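Local structure of phospholipase C-beta (PLC-beta) (Sepia officinalis, 3QR0) at residues A[551-556]-A[637-642]; A[681-686]-A[706-711]; A[176-181]-A[186-191]. The protein belongs to the phospholipase C-beta class, multidomain proteins combining PH, EF-hand-like, TIM-barrel and C2 domains, and holds a calcium ion in this model. All blocks are in the same frame, centred on the assembly; numbering follows the deposited sequence.

Contact 1. Residues A[551-556]-A[637-642]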
loop_
_atom_site.group_PDB
_atom_site.type_symbol
_atom_site.label_atom_id
_atom_site.label_comp_id
_atom_site.label_asym_id
_atom_site.label_seq_id
_atom_site.Cartn_x
_atom_site.Cartn_y
_atom_site.Cartn_z
ATOM N N ASN A 551 -22.916 -9.694 14.902
ATOM C CA ASN A 551 -24.238 -10.270 15.174
ATOM C C ASN A 551 -25.044 -10.517 13.890
ATOM O O ASN A 551 -25.682 -11.559 13.750
ATOM C CB ASN A 551 -25.030 -9.392 16.150
ATOM C CG ASN A 551 -24.488 -9.466 17.571
ATOM O OD1 ASN A 551 -23.887 -10.468 17.962
ATOM N ND2 ASN A 551 -24.694 -8.401 18.348
ATOM N N LYS A 552 -25.007 -9.570 12.954
ATOM C CA LYS A 552 -25.720 -9.738 11.684
ATOM C C LYS A 552 -25.079 -10.850 10.845
ATOM O O LYS A 552 -25.777 -11.680 10.263
ATOM C CB LYS A 552 -25.740 -8.429 10.880
ATOM C CG LYS A 552 -26.277 -7.199 11.620
ATOM C CD LYS A 552 -27.534 -7.468 12.439
ATOM C CE LYS A 552 -27.986 -6.211 13.160
ATOM N NZ LYS A 552 -29.167 -6.442 14.039
ATOM N N LEU A 553 -23.748 -10.849 10.796
ATOM C CA LEU A 553 -22.981 -11.830 10.041
ATOM C C LEU A 553 -23.247 -13.253 10.545
ATOM O O LEU A 553 -23.409 -14.185 9.754
ATOM C CB LEU A 553 -21.486 -11.500 10.143
ATOM C CG LEU A 553 -20.493 -12.278 9.289
ATOM C CD1 LEU A 553 -20.846 -12.182 7.807
ATOM C CD2 LEU A 553 -19.072 -11.766 9.547
ATOM N N LYS A 554 -23.295 -13.405 11.862
ATOM C CA LYS A 554 -23.550 -14.706 12.480
ATOM C C LYS A 554 -25.025 -15.135 12.432
ATOM O O LYS A 554 -25.314 -16.330 12.429
ATOM C CB LYS A 554 -23.023 -14.712 13.922
ATOM C CG LYS A 554 -21.494 -14.631 13.990
ATOM C CD LYS A 554 -20.943 -14.907 15.380
ATOM C CE LYS A 554 -21.313 -13.827 16.373
ATOM N NZ LYS A 554 -20.787 -14.128 17.736
ATOM N N ASP A 555 -25.950 -14.179 12.385
ATOM C CA ASP A 555 -27.387 -14.501 12.344
ATOM C C ASP A 555 -27.911 -14.736 10.929
ATOM O O ASP A 555 -28.696 -15.657 10.701
ATOM C CB ASP A 555 -28.220 -13.389 13.000
ATOM C CG ASP A 555 -28.106 -13.382 14.510
ATOM O OD1 ASP A 555 -27.683 -14.407 15.089
ATOM O OD2 ASP A 555 -28.449 -12.344 15.123
ATOM N N ASN A 556 -27.490 -13.889 9.994
ATOM C CA ASN A 556 -28.048 -13.874 8.643
ATOM C C ASN A 556 -26.988 -13.541 7.598
ATOM O O ASN A 556 -27.067 -12.507 6.928
ATOM C CB ASN A 556 -29.205 -12.877 8.582
ATOM C CG ASN A 556 -30.426 -13.367 9.334
ATOM O OD1 ASN A 556 -31.104 -14.298 8.893
ATOM N ND2 ASN A 556 -30.701 -12.761 10.477
ATOM N N ASP A 637 -23.137 -17.890 1.255
ATOM C CA ASP A 637 -22.813 -17.970 2.672
ATOM C C ASP A 637 -21.285 -17.927 2.810
ATOM O O ASP A 637 -20.607 -18.891 2.452
ATOM C CB ASP A 637 -23.389 -19.263 3.269
ATOM C CG ASP A 637 -23.103 -19.413 4.756
ATOM O OD1 ASP A 637 -22.447 -18.531 5.352
ATOM O OD2 ASP A 637 -23.549 -20.429 5.335
ATOM N N PRO A 638 -20.736 -16.801 3.307
ATOM C CA PRO A 638 -19.287 -16.698 3.473
ATOM C C PRO A 638 -18.683 -17.655 4.501
ATOM O O PRO A 638 -17.466 -17.766 4.569
ATOM C CB PRO A 638 -19.080 -15.243 3.913
ATOM C CG PRO A 638 -20.380 -14.805 4.428
ATOM C CD PRO A 638 -21.400 -15.522 3.619
ATOM N N PHE A 639 -19.518 -18.339 5.282
ATOM C CA PHE A 639 -19.039 -19.379 6.193
ATOM C C PHE A 639 -19.022 -20.774 5.564
ATOM O O PHE A 639 -18.759 -21.757 6.255
ATOM C CB PHE A 639 -19.878 -19.390 7.471
ATOM C CG PHE A 639 -19.729 -18.150 8.285
ATOM C CD1 PHE A 639 -18.617 -17.976 9.104
ATOM C CD2 PHE A 639 -20.682 -17.146 8.228
ATOM C CE1 PHE A 639 -18.470 -16.835 9.855
ATOM C CE2 PHE A 639 -20.540 -15.999 8.975
ATOM C CZ PHE A 639 -19.432 -15.840 9.792
ATOM N N THR A 640 -19.293 -20.859 4.263
ATOM C CA THR A 640 -19.263 -22.140 3.558
ATOM C C THR A 640 -17.872 -22.771 3.631
ATOM O O THR A 640 -16.862 -22.069 3.591
ATOM C CB THR A 640 -19.672 -21.991 2.070
ATOM O OG1 THR A 640 -19.662 -23.274 1.442
ATOM C CG2 THR A 640 -18.721 -21.068 1.321
ATOM N N GLU A 641 -17.839 -24.096 3.759
ATOM C CA GLU A 641 -16.590 -24.862 3.746
ATOM C C GLU A 641 -16.481 -25.716 2.481
ATOM O O GLU A 641 -15.572 -26.541 2.356
ATOM C CB GLU A 641 -16.507 -25.756 4.985
ATOM C CG GLU A 641 -16.756 -25.025 6.295
ATOM C CD GLU A 641 -16.477 -25.893 7.500
ATOM O OE1 GLU A 641 -15.292 -26.228 7.721
ATOM O OE2 GLU A 641 -17.438 -26.249 8.222
ATOM N N SER A 642 -17.405 -25.512 1.545
ATOM C CA SER A 642 -17.448 -26.284 0.311
ATOM C C SER A 642 -17.328 -25.354 -0.887
ATOM O O SER A 642 -17.480 -24.133 -0.761
ATOM C CB SER A 642 -18.755 -27.071 0.233
ATOM O OG SER A 642 -19.863 -26.188 0.299
#

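Contact 2. Residues A[681-686]-A[706-711]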
loop_
_atom_site.group_PDB
_atom_site.type_symbol
_atom_site.label_atom_id
_atom_site.label_comp_id
_atom_site.label_asym_id
_atom_site.label_seq_id
_atom_site.Cartn_x
_atom_site.Cartn_y
_atom_site.Cartn_z
ATOM N N ASP A 681 -10.637 -20.479 4.312
ATOM C CA ASP A 681 -9.380 -20.320 3.573
ATOM C C ASP A 681 -8.319 -19.540 4.350
ATOM O O ASP A 681 -7.216 -19.318 3.843
ATOM C CB ASP A 681 -9.637 -19.588 2.251
ATOM C CG ASP A 681 -10.515 -20.378 1.294
ATOM O OD1 ASP A 681 -10.515 -21.620 1.369
ATOM O OD2 ASP A 681 -11.201 -19.751 0.457
ATOM N N THR A 682 -8.642 -19.110 5.564
ATOM C CA THR A 682 -7.728 -18.282 6.334
ATOM C C THR A 682 -6.788 -19.163 7.158
ATOM O O THR A 682 -7.237 -19.987 7.943
ATOM C CB THR A 682 -8.503 -17.291 7.213
ATOM O OG1 THR A 682 -9.218 -16.387 6.360
ATOM C CG2 THR A 682 -7.563 -16.507 8.116
ATOM N N VAL A 683 -5.487 -18.984 6.949
ATOM C CA VAL A 683 -4.453 -19.785 7.596
ATOM C C VAL A 683 -3.413 -18.863 8.220
ATOM O O VAL A 683 -2.691 -18.148 7.507
ATOM C CB VAL A 683 -3.753 -20.716 6.581
ATOM C CG1 VAL A 683 -2.641 -21.516 7.263
ATOM C CG2 VAL A 683 -4.764 -21.652 5.917
ATOM N N ARG A 684 -3.356 -18.872 9.550
ATOM C CA ARG A 684 -2.372 -18.100 10.297
ATOM C C ARG A 684 -1.560 -18.985 11.236
ATOM O O ARG A 684 -2.073 -19.967 11.769
ATOM C CB ARG A 684 -3.073 -17.014 11.101
ATOM C CG ARG A 684 -3.763 -15.977 10.230
ATOM C CD ARG A 684 -4.035 -14.705 11.000
ATOM N NE ARG A 684 -2.802 -14.012 11.357
ATOM C CZ ARG A 684 -2.718 -12.995 12.212
ATOM N NH1 ARG A 684 -3.805 -12.518 12.818
ATOM N NH2 ARG A 684 -1.539 -12.450 12.463
ATOM N N LYS A 685 -0.296 -18.611 11.430
ATOM C CA LYS A 685 0.617 -19.275 12.367
ATOM C C LYS A 685 0.751 -20.779 12.108
ATOM O O LYS A 685 0.792 -21.569 13.050
ATOM C CB LYS A 685 0.175 -19.041 13.821
ATOM C CG LYS A 685 -0.012 -17.588 14.212
ATOM C CD LYS A 685 1.295 -16.798 14.179
ATOM C CE LYS A 685 1.086 -15.386 14.730
ATOM N NZ LYS A 685 2.200 -14.454 14.385
ATOM N N LYS A 686 0.818 -21.162 10.835
ATOM C CA LYS A 686 0.955 -22.571 10.453
ATOM C C LYS A 686 2.307 -22.862 9.796
ATOM O O LYS A 686 2.911 -23.893 10.077
ATOM C CB LYS A 686 -0.178 -22.977 9.506
ATOM C CG LYS A 686 -0.176 -24.456 9.114
ATOM C CD LYS A 686 -1.323 -24.783 8.157
ATOM C CE LYS A 686 -1.408 -26.283 7.881
ATOM N NZ LYS A 686 -2.703 -26.656 7.238
ATOM N N PHE A 706 5.127 -25.159 1.310
ATOM C CA PHE A 706 3.933 -24.922 2.106
ATOM C C PHE A 706 2.718 -25.064 1.185
ATOM O O PHE A 706 2.609 -24.354 0.192
ATOM C CB PHE A 706 3.932 -23.507 2.700
ATOM C CG PHE A 706 5.114 -23.191 3.589
ATOM C CD1 PHE A 706 5.716 -21.934 3.531
ATOM C CD2 PHE A 706 5.603 -24.115 4.502
ATOM C CE1 PHE A 706 6.790 -21.617 4.362
ATOM C CE2 PHE A 706 6.676 -23.803 5.331
ATOM C CZ PHE A 706 7.270 -22.556 5.258
ATOM N N VAL A 707 1.803 -25.968 1.526
ATOM C CA VAL A 707 0.665 -26.284 0.663
ATOM C C VAL A 707 -0.646 -25.753 1.230
ATOM O O VAL A 707 -1.009 -26.072 2.358
ATOM C CB VAL A 707 0.530 -27.812 0.476
ATOM C CG1 VAL A 707 -0.662 -28.143 -0.419
ATOM C CG2 VAL A 707 1.821 -28.399 -0.101
ATOM N N PHE A 708 -1.349 -24.945 0.443
ATOM C CA PHE A 708 -2.722 -24.554 0.750
ATOM C C PHE A 708 -3.620 -25.364 -0.179
ATOM O O PHE A 708 -3.961 -24.921 -1.275
ATOM C CB PHE A 708 -2.929 -23.052 0.533
ATOM C CG PHE A 708 -2.021 -22.189 1.360
ATOM C CD1 PHE A 708 -0.749 -21.872 0.910
ATOM C CD2 PHE A 708 -2.438 -21.689 2.584
ATOM C CE1 PHE A 708 0.096 -21.071 1.671
ATOM C CE2 PHE A 708 -1.600 -20.885 3.351
ATOM C CZ PHE A 708 -0.331 -20.580 2.896
ATOM N N LYS A 709 -3.990 -26.559 0.275
ATOM C CA LYS A 709 -4.557 -27.593 -0.591
ATOM C C LYS A 709 -5.812 -27.141 -1.333
ATOM O O LYS A 709 -5.887 -27.260 -2.556
ATOM C CB LYS A 709 -4.851 -28.855 0.236
ATOM C CG LYS A 709 -5.319 -30.062 -0.563
ATOM C CD LYS A 709 -4.308 -30.484 -1.620
ATOM C CE LYS A 709 -4.611 -31.876 -2.145
ATOM N NZ LYS A 709 -3.709 -32.240 -3.272
ATOM N N LYS A 710 -6.790 -26.627 -0.596
ATOM C CA LYS A 710 -8.064 -26.232 -1.183
ATOM C C LYS A 710 -8.435 -24.818 -0.770
ATOM O O LYS A 710 -8.830 -24.582 0.372
ATOM C CB LYS A 710 -9.176 -27.191 -0.760
ATOM C CG LYS A 710 -10.530 -26.879 -1.399
ATOM C CD LYS A 710 -11.591 -27.903 -1.013
ATOM C CE LYS A 710 -12.884 -27.672 -1.787
ATOM N NZ LYS A 710 -13.983 -28.581 -1.331
ATOM N N VAL A 711 -8.302 -23.883 -1.704
ATOM C CA VAL A 711 -8.776 -22.522 -1.499
ATOM C C VAL A 711 -10.160 -22.409 -2.132
ATOM O O VAL A 711 -10.287 -22.351 -3.357
ATOM C CB VAL A 711 -7.821 -21.494 -2.127
ATOM C CG1 VAL A 711 -8.289 -20.073 -1.808
ATOM C CG2 VAL A 711 -6.394 -21.728 -1.635
HETATM O O HOH W 1 -2.861 -25.218 4.442
#

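Contact 3. Residues A[176-181]-A[186-191]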
loop_
_atom_site.group_PDB
_atom_site.type_symbol
_atom_site.label_atom_id
_atom_site.label_comp_id
_atom_site.label_asym_id
_atom_site.label_seq_id
_atom_site.Cartn_x
_atom_site.Cartn_y
_atom_site.Cartn_z
ATOM N N ALA A 176 32.092 3.825 -0.753
ATOM C CA ALA A 176 30.679 4.089 -1.028
ATOM C C ALA A 176 29.918 2.805 -1.361
ATOM O O ALA A 176 28.757 2.655 -0.990
ATOM C CB ALA A 176 30.537 5.098 -2.159
ATOM N N ILE A 177 30.581 1.883 -2.060
ATOM C CA ILE A 177 29.978 0.601 -2.422
ATOM C C ILE A 177 29.694 -0.220 -1.167
ATOM O O ILE A 177 28.604 -0.766 -1.013
ATOM C CB ILE A 177 30.883 -0.227 -3.369
ATOM C CG1 ILE A 177 31.218 0.566 -4.637
ATOM C CG2 ILE A 177 30.195 -1.535 -3.739
ATOM C CD1 ILE A 177 32.187 -0.131 -5.558
ATOM N N GLN A 178 30.671 -0.288 -0.267
ATOM C CA GLN A 178 30.515 -1.042 0.979
ATOM C C GLN A 178 29.442 -0.458 1.903
ATOM O O GLN A 178 28.621 -1.205 2.440
ATOM C CB GLN A 178 31.853 -1.161 1.718
ATOM C CG GLN A 178 32.768 -2.222 1.125
ATOM C CD GLN A 178 34.169 -2.196 1.704
ATOM O OE1 GLN A 178 34.613 -1.186 2.256
ATOM N NE2 GLN A 178 34.881 -3.312 1.572
ATOM N N LYS A 179 29.439 0.863 2.080
ATOM C CA LYS A 179 28.468 1.508 2.978
ATOM C C LYS A 179 27.024 1.332 2.503
ATOM O O LYS A 179 26.117 1.232 3.322
ATOM C CB LYS A 179 28.778 2.999 3.179
ATOM C CG LYS A 179 28.362 3.910 2.037
ATOM C CD LYS A 179 28.500 5.376 2.395
ATOM C CE LYS A 179 27.928 6.249 1.286
ATOM N NZ LYS A 179 28.291 7.679 1.443
ATOM N N CYS A 180 26.813 1.300 1.187
ATOM C CA CYS A 180 25.468 1.115 0.636
ATOM C C CYS A 180 24.947 -0.314 0.835
ATOM O O CYS A 180 23.735 -0.530 0.797
ATOM C CB CYS A 180 25.429 1.483 -0.854
ATOM S SG CYS A 180 25.604 3.262 -1.213
ATOM N N LEU A 181 25.846 -1.277 1.051
ATOM C CA LEU A 181 25.461 -2.691 1.160
ATOM C C LEU A 181 25.493 -3.263 2.582
ATOM O O LEU A 181 24.623 -4.060 2.935
ATOM C CB LEU A 181 26.333 -3.560 0.240
ATOM C CG LEU A 181 26.117 -3.400 -1.269
ATOM C CD1 LEU A 181 27.165 -4.183 -2.046
ATOM C CD2 LEU A 181 24.718 -3.837 -1.682
ATOM N N ASP A 186 32.496 -8.896 8.123
ATOM C CA ASP A 186 32.615 -10.093 7.288
ATOM C C ASP A 186 32.003 -9.867 5.907
ATOM O O ASP A 186 32.557 -10.301 4.898
ATOM C CB ASP A 186 31.951 -11.303 7.957
ATOM C CG ASP A 186 32.666 -11.746 9.228
ATOM O OD1 ASP A 186 33.862 -11.422 9.400
ATOM O OD2 ASP A 186 32.029 -12.434 10.056
ATOM N N ASP A 187 30.863 -9.184 5.871
ATOM C CA ASP A 187 30.180 -8.882 4.612
ATOM C C ASP A 187 30.959 -7.868 3.773
ATOM O O ASP A 187 30.971 -7.950 2.543
ATOM C CB ASP A 187 28.761 -8.379 4.883
ATOM C CG ASP A 187 27.878 -9.436 5.527
ATOM O OD1 ASP A 187 28.391 -10.528 5.868
ATOM O OD2 ASP A 187 26.669 -9.174 5.700
ATOM N N ARG A 188 31.606 -6.917 4.443
ATOM C CA ARG A 188 32.480 -5.958 3.770
ATOM C C ARG A 188 33.676 -6.660 3.129
ATOM O O ARG A 188 34.142 -6.249 2.063
ATOM C CB ARG A 188 32.951 -4.877 4.749
ATOM C CG ARG A 188 31.897 -3.826 5.027
ATOM C CD ARG A 188 32.247 -2.966 6.223
ATOM N NE ARG A 188 31.476 -1.724 6.206
ATOM C CZ ARG A 188 31.858 -0.587 5.619
ATOM N NH1 ARG A 188 33.029 -0.490 4.991
ATOM N NH2 ARG A 188 31.059 0.471 5.668
ATOM N N ALA A 189 34.158 -7.719 3.775
ATOM C CA ALA A 189 35.223 -8.554 3.218
ATOM C C ALA A 189 34.740 -9.301 1.973
ATOM O O ALA A 189 35.485 -9.431 0.998
ATOM C CB ALA A 189 35.735 -9.542 4.267
ATOM N N ARG A 190 33.501 -9.795 2.013
ATOM C CA ARG A 190 32.900 -10.464 0.854
ATOM C C ARG A 190 32.810 -9.500 -0.324
ATOM O O ARG A 190 33.154 -9.850 -1.455
ATOM C CB ARG A 190 31.504 -11.000 1.183
ATOM C CG ARG A 190 31.488 -12.186 2.138
ATOM C CD ARG A 190 30.065 -12.697 2.359
ATOM N NE ARG A 190 29.486 -13.246 1.132
ATOM C CZ ARG A 190 28.236 -13.691 1.011
ATOM N NH1 ARG A 190 27.401 -13.662 2.043
ATOM N NH2 ARG A 190 27.818 -14.170 -0.157
ATOM N N ILE A 191 32.357 -8.282 -0.041
ATOM C CA ILE A 191 32.246 -7.244 -1.058
ATOM C C ILE A 191 33.604 -6.957 -1.705
ATOM O O ILE A 191 33.709 -6.918 -2.927
ATOM C CB ILE A 191 31.621 -5.953 -0.476
ATOM C CG1 ILE A 191 30.130 -6.179 -0.194
ATOM C CG2 ILE A 191 31.810 -4.783 -1.430
ATOM C CD1 ILE A 191 29.518 -5.159 0.740
#

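Contact 1. Residues A[551-556]-A[637-642]
L553 and F639 meet through two side-chain rotations: the leucine places CG opposite its backbone N (chi1 -172°), and the phenylalanine keeps its ring beside its own N (chi1 -66°), extended toward helix 546-555. This helix lies within the Y half of the TIM barrel, and F639 sits in a type I beta turn from D637 to T640, in the loop leading to strand 650-660 of the C2 domain. The two side chains cross obliquely. Leucine CG stands 3.7 Å from CE2 of F639, and its two methyls fan out along that rim, with CD1 of L553 4.0 Å from CE2 of F639 and CD2 of L553 4.1 Å from CZ of F639. The same CD1 also faces the pyrrolidine of the turn, 4.3 Å from P638 CG. Within the turn, T640 N donates to D637 O at 3.0 Å, while the D637 side chain folds back as an Asx turn that fixes the backbone just ahead of the ring: F639 N reaches D637 OD1 at 2.9 Å, from 55° out of the carboxylate plane. R797 and A800 of helix 793-800 also touch the ring, so the C-terminal region joins this junction. Four residues beyond L553 comes P557, which has no N-H to donate to L553 O; that oxygen lies near the ring plane, 3.5 Å from F639 CE2.

Contact 2. Residues A[681-686]-A[706-711]
The F708 ring receives V683 at its edge, with V683 CB in the ring plane and 3.9 Å from F708 CE2. With CG1 opposite the backbone N (chi1 178°) and CG2 beside it, the two methyls straddle this corner of the ring: V683 CG1 and V683 CG2 are each 4.1 Å from F708 CE2. Outside the two segments, F687 meets the F708 ring edge-to-face, and V673, M675 and I652 touch it as well. The second flat group, the D681 carboxylate, crosses the V711 side chain at about a right angle; its OD2 lies 3.7 Å from V711 CG1, and its OD1 is 3.5 Å from V711 CA. Both oxygens have polar partners just beyond the strand, where OD1 accepts from V712 N and OD2 from L713 N. The arrangement belongs to the C2 beta sandwich: strand 706-711 is an outer strand of one antiparallel sheet, beside 650-660, whereas the weakly bonded strand 683-684 pairs with the opposing sheet through V683 and M675. The V683-F708 contact bridges the two layers. Farther along, the chain turns a corner at K685, and the extended K686 side chain returns toward strand 706-711. K686 NZ donates to a water at 3.1 Å, and that water donates in turn to V707 O at 2.9 Å.

Contact 3. Residues A[176-181]-A[186-191]
Q178 and R188 supply the polar part of this contact between consecutive helices of the EF-hand-like region, whose axes approach to 9.9 Å with their directions 133° apart. The amide of Q178, extended beyond CG, directs NE2 to R188 O at 3.1 Å; the bond is weak, bent to 126° at the hydrogen. S192 OG is hydrogen-bonded to that same carbonyl oxygen. The extended R188 chain crosses the glutamine at about a right angle, with the amide and guanidinium planes 60° apart. Its NH1 is close to Q178 OE1, but the angle is too poor for a bond. What touches the cation more plainly is aliphatic: Q178 CB lies over one guanidinium face, 3.5 Å from R188 NH1. NE of R188 makes a weak bond to S182 O.

The apolar part centres on I191. Its CG2, opposite the backbone N, packs on Q178 CG at 3.7 Å, while its CD1 reaches L181 CB at 3.6 Å. I177 CG2 adds a looser touch to I191 CG2, and F221 and L225 of helix 215-225 touch both I191 and L181.

Close apolar contacts beside one weak, bent hydrogen bond between the segments suggest that the fit of the side chains matters more here than that bond, with the glutamine serving both parts: its CB covers a guanidinium face and its CG meets the isoleucine.

How the contacts relate
From the N terminus, contact 3 comes first, closing a loop of only four residues between neighbouring helices of the EF-hand-like region. Much later, contact 1 closes a loop of 80 residues, joining helix 546-555 of the Y half of the barrel to the loop before strand 650-660. Contact 2 then closes a 19-residue loop inside the C2 domain, linking the two layers of its sandwich. The three follow in series; none nests or crosses. Contacts 1 and 2 are neighbours, their nearest atoms about 4 Å apart, whereas contacts 1 and 3 have centres 55 Å apart, on opposite sides of the chain's centre.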